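Local coordinates for beta-methylmalyl-CoA dehydratase (PDB 4E3E), which catalyses the reversible dehydration of beta-methylmalyl-CoA to mesaconyl-CoA in the glyoxylate assimilation cycle, at residues A[169-172]-A[173-176]. Sequence-based numbering, arbitrary orientation.
Sequences VPVT and DLTV
Two overlapping type I beta turns bring Pro-170 against Asp-173 and Val-171 against Leu-174 in the long connection between strand 138-149 and helix 187-190. The first turn is closed by a hydrogen bond from Asp-173 N to Pro-170 O, 2.7 Å long. The N-H points fairly well at the oxygen (153°), but the donor lies above the carbonyl plane, 52° out of it. The second turn has a weak hydrogen bond, Leu-174 N to Val-171 O, at 3.3 Å. Val-171 O also accepts a bond from a water at 2.7 Å. The same water donates to Leu-174 O at 2.9 Å, so it bridges the carbonyl oxygens of the first and last residues of that turn.

Leu-174 carries the apolar part. Its CG is turned away from its own carbonyl carbon (chi1 -59°); together with an extended second torsion, this takes CD1 to Val-171 and CD2 to Val-169. CD2 meets Val-169 CG1 at 3.8 Å, and CD1 reaches Val-171 CG2 at 4.0 Å. Val-169 CG1 also packs on the CB of Asp-173. Outside the turn, Leu-174 touches Ala-272 and Ala-273 of strand 270-278 and the loop residue Ile-301. Cutting this side chain back to an alanine is likely to open a gap between Val-169 and Val-171 and leave less to hold the turn against that strand.

On the more exposed side, the carboxylate of Asp-173 lies by the proline ring. OD2 is 3.4 Å from Pro-170 CD, a van der Waals contact. Separately, Val-171 touches Ile-301 and Thr-172 touches Pro-302.

The side chain of Leu-174 is about 9 Å from Gly-96, a substrate-binding residue by similarity. The arrangement is two successive type I turns, packed at the surface on strand 270-278 of the hotdog-fold sheet.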
ATOM      1  N   VAL A 169      31.558  11.327  -1.926  1.00 28.56           N
ATOM      2  CA  VAL A 169      31.463  12.096  -0.689  1.00 28.87           C
ATOM      3  C   VAL A 169      32.636  11.666   0.197  1.00 29.48           C
ATOM      4  O   VAL A 169      32.763  10.482   0.496  1.00 29.89           O
ATOM      5  CB  VAL A 169      30.125  11.836   0.042  1.00 28.28           C
ATOM      6  CG1 VAL A 169      30.095  12.555   1.395  1.00 26.19           C
ATOM      7  CG2 VAL A 169      28.937  12.255  -0.833  1.00 24.95           C
ATOM      8  N   PRO A 170      33.504  12.620   0.616  1.00 29.84           N
ATOM      9  CA  PRO A 170      34.650  12.247   1.460  1.00 32.56           C
ATOM     10  C   PRO A 170      34.220  11.621   2.789  1.00 30.77           C
ATOM     11  O   PRO A 170      33.221  12.039   3.382  1.00 28.28           O
ATOM     12  CB  PRO A 170      35.355  13.584   1.732  1.00 31.93           C
ATOM     13  CG  PRO A 170      34.909  14.486   0.636  1.00 30.91           C
ATOM     14  CD  PRO A 170      33.515  14.053   0.265  1.00 30.33           C
ATOM     15  N   VAL A 171      34.985  10.635   3.245  1.00 30.47           N
ATOM     16  CA  VAL A 171      34.690   9.931   4.485  1.00 31.82           C
ATOM     17  C   VAL A 171      34.608  10.917   5.671  1.00 32.83           C
ATOM     18  O   VAL A 171      33.862  10.691   6.628  1.00 32.73           O
ATOM     19  CB  VAL A 171      35.702   8.772   4.721  1.00 38.30           C
ATOM     20  CG1 VAL A 171      37.063   9.284   5.179  1.00 38.30           C
ATOM     21  CG2 VAL A 171      35.154   7.772   5.720  1.00 40.97           C
ATOM     22  N   THR A 172      35.335  12.031   5.571  1.00 30.03           N
ATOM     23  CA  THR A 172      35.313  13.061   6.610  1.00 30.63           C
ATOM     24  C   THR A 172      34.009  13.865   6.595  1.00 29.08           C
ATOM     25  O   THR A 172      33.730  14.584   7.548  1.00 32.51           O
ATOM     26  CB  THR A 172      36.510  14.015   6.477  1.00 34.44           C
ATOM     27  OG1 THR A 172      36.614  14.445   5.114  1.00 41.64           O
ATOM     28  CG2 THR A 172      37.809  13.303   6.876  1.00 37.11           C
ATOM     29  N   ASP A 173      33.210  13.730   5.533  1.00 29.18           N
ATOM     30  CA  ASP A 173      31.900  14.406   5.440  1.00 31.01           C
ATOM     31  C   ASP A 173      30.708  13.527   5.856  1.00 30.36           C
ATOM     32  O   ASP A 173      29.576  14.011   5.913  1.00 32.53           O
ATOM     33  CB  ASP A 173      31.638  14.917   4.007  1.00 29.96           C
ATOM     34  CG  ASP A 173      32.497  16.120   3.638  1.00 33.85           C
ATOM     35  OD1 ASP A 173      33.149  16.713   4.516  1.00 35.27           O
ATOM     36  OD2 ASP A 173      32.514  16.483   2.453  1.00 39.48           O
ATOM     37  N   LEU A 174      30.951  12.247   6.120  1.00 29.11           N
ATOM     38  CA  LEU A 174      29.858  11.318   6.426  1.00 30.12           C
ATOM     39  C   LEU A 174      29.293  11.543   7.816  1.00 29.59           C
ATOM     40  O   LEU A 174      30.040  11.696   8.763  1.00 32.20           O
ATOM     41  CB  LEU A 174      30.327   9.869   6.320  1.00 26.97           C
ATOM     42  CG  LEU A 174      30.892   9.393   4.976  1.00 29.40           C
ATOM     43  CD1 LEU A 174      31.263   7.922   5.051  1.00 32.39           C
ATOM     44  CD2 LEU A 174      29.900   9.610   3.856  1.00 24.18           C
ATOM     45  N   THR A 175      27.969  11.549   7.926  1.00 28.79           N
ATOM     46  CA  THR A 175      27.295  11.551   9.227  1.00 32.51           C
ATOM     47  C   THR A 175      27.211  10.112   9.732  1.00 32.26           C
ATOM     48  O   THR A 175      26.827   9.214   8.981  1.00 33.12           O
ATOM     49  CB  THR A 175      25.888  12.179   9.124  1.00 33.85           C
ATOM     50  OG1 THR A 175      26.020  13.557   8.770  1.00 35.82           O
ATOM     51  CG2 THR A 175      25.135  12.089  10.440  1.00 32.98           C
ATOM     52  N   VAL A 176      27.594   9.899  10.991  1.00 31.30           N
ATOM     53  CA  VAL A 176      27.550   8.572  11.622  1.00 34.64           C
ATOM     54  C   VAL A 176      26.684   8.718  12.875  1.00 32.63           C
ATOM     55  O   VAL A 176      27.206   8.907  13.977  1.00 37.08           O
ATOM     56  CB  VAL A 176      28.968   8.047  11.980  1.00 34.00           C
ATOM     57  CG1 VAL A 176      28.904   6.634  12.548  1.00 34.30           C
ATOM     58  CG2 VAL A 176      29.884   8.082  10.766  1.00 33.91           C
TER
HETATM   59  O   HOH W   1      32.784  10.954   9.093  1.00 48.43           O